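Local atomic coordinates of Non-heme chloroperoxidase CPO-A1 (Streptomyces aureofaciens, PDB entry 1A8Q), a protein that acts as a cofactor-free, non-haem haloperoxidase of the alpha/beta hydrolase fold that may chlorinate in 7-chlorotetracycline biosynthesis and can also brominate. Residues F163-N166 with K171-Q174. Residues are numbered along the deposited sequence; the frame is centred on the assembly and turned at random.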
loop_
_atom_site.group_PDB
_atom_site.type_symbol
_atom_site.label_atom_id
_atom_site.label_comp_id
_atom_site.label_asym_id
_atom_site.label_seq_id
_atom_site.Cartn_x
_atom_site.Cartn_y
_atom_site.Cartn_z
ATOM N N PHE A 163 -6.408 -5.770 -11.375
ATOM C CA PHE A 163 -7.608 -4.959 -11.574
ATOM C C PHE A 163 -8.849 -5.806 -11.780
ATOM O O PHE A 163 -9.911 -5.225 -12.075
ATOM C CB PHE A 163 -7.444 -4.098 -12.863
ATOM C CG PHE A 163 -6.390 -3.039 -12.745
ATOM C CD1 PHE A 163 -6.470 -2.007 -11.849
ATOM C CD2 PHE A 163 -5.248 -3.111 -13.564
ATOM C CE1 PHE A 163 -5.501 -1.029 -11.719
ATOM C CE2 PHE A 163 -4.272 -2.133 -13.456
ATOM C CZ PHE A 163 -4.384 -1.098 -12.550
ATOM N N SER A 164 -8.786 -7.123 -11.568
ATOM C CA SER A 164 -9.925 -8.007 -11.828
ATOM C C SER A 164 -10.502 -7.716 -13.197
ATOM O O SER A 164 -11.717 -7.698 -13.455
ATOM C CB SER A 164 -11.049 -7.844 -10.768
ATOM O OG SER A 164 -10.510 -8.258 -9.524
ATOM N N ALA A 165 -9.601 -7.634 -14.201
ATOM C CA ALA A 165 -10.032 -7.235 -15.538
ATOM C C ALA A 165 -10.626 -8.392 -16.320
ATOM O O ALA A 165 -10.988 -8.260 -17.503
ATOM C CB ALA A 165 -8.801 -6.646 -16.248
ATOM N N ASN A 166 -10.708 -9.559 -15.705
ATOM C CA ASN A 166 -11.376 -10.712 -16.280
ATOM C C ASN A 166 -12.885 -10.661 -16.058
ATOM O O ASN A 166 -13.598 -11.503 -16.625
ATOM C CB ASN A 166 -10.801 -12.008 -15.694
ATOM C CG ASN A 166 -10.446 -11.881 -14.226
ATOM O OD1 ASN A 166 -11.192 -11.381 -13.384
ATOM N ND2 ASN A 166 -9.236 -12.346 -13.890
ATOM N N LYS A 171 -14.711 -1.757 -15.662
ATOM C CA LYS A 171 -14.435 -0.394 -16.093
ATOM C C LYS A 171 -12.940 -0.101 -16.224
ATOM O O LYS A 171 -12.515 1.056 -16.368
ATOM C CB LYS A 171 -15.011 0.597 -15.075
ATOM C CG LYS A 171 -16.104 1.454 -15.653
ATOM C CD LYS A 171 -17.351 0.718 -16.083
ATOM C CE LYS A 171 -18.493 1.746 -16.235
ATOM N NZ LYS A 171 -18.428 2.423 -17.575
ATOM N N VAL A 172 -12.160 -1.166 -16.187
ATOM C CA VAL A 172 -10.702 -1.024 -16.302
ATOM C C VAL A 172 -10.363 -0.652 -17.749
ATOM O O VAL A 172 -10.819 -1.317 -18.691
ATOM C CB VAL A 172 -10.022 -2.368 -15.963
ATOM C CG1 VAL A 172 -8.505 -2.149 -15.969
ATOM C CG2 VAL A 172 -10.470 -2.872 -14.597
ATOM N N THR A 173 -9.479 0.334 -17.923
ATOM C CA THR A 173 -9.095 0.710 -19.275
ATOM C C THR A 173 -7.793 0.028 -19.669
ATOM O O THR A 173 -7.038 -0.405 -18.786
ATOM C CB THR A 173 -8.844 2.233 -19.343
ATOM O OG1 THR A 173 -7.773 2.578 -18.473
ATOM C CG2 THR A 173 -10.060 2.999 -18.787
ATOM N N GLN A 174 -7.499 0.107 -20.964
ATOM C CA GLN A 174 -6.185 -0.430 -21.382
ATOM C C GLN A 174 -5.129 0.480 -20.763
ATOM O O GLN A 174 -4.050 0.083 -20.358
ATOM C CB GLN A 174 -6.047 -0.437 -22.902
ATOM C CG GLN A 174 -4.663 -0.888 -23.387
ATOM C CD GLN A 174 -4.363 -2.310 -22.986
ATOM O OE1 GLN A 174 -5.260 -3.157 -23.076
ATOM N NE2 GLN A 174 -3.170 -2.601 -22.482
#
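A chi1 of -175° turns Val172 CG1 away from its own backbone N and leaves CG2 beside that N, and both methyls meet CB of Phe163; there a chi1 of -68° sets CG and the carbonyl carbon anti across the CA-CB bond, placing the start of the ring near CG1 and the carbonyl near CG2. The setting is a Schellman motif: helix 137-162 of this alpha/beta hydrolase fold ends as Ser164, with positive phi, serves as the C-prime residue, the N-H groups of Ser164 and Ala165 bonding back to carbonyls of the last helical turn. The example illustrates how a loop residue a few positions on can pack against the residue where the helix stops. CG2 of Val172 lies 3.7 Å from Phe163 CB and 3.5 Å from Phe163 O, while CG1 approaches Phe163 CB to 3.8 Å and reaches the root of the ring obliquely, 4.0 Å from Phe163 CG. The two side chains cross at about a right angle. No hydrogen bond spans the two segments. Beyond the contact, the Phe163 side chain also meets Phe180 and Asn176 of helix 174-184 and Val257, and lies about 7 Å from the side chain of the triad member His252. Thr173 is the N-cap of helix 174-184, its OG1 bonding to Asn176 N. Ala165 adds a looser touch at the margin, its CB 4.4 Å from Val172 CG2.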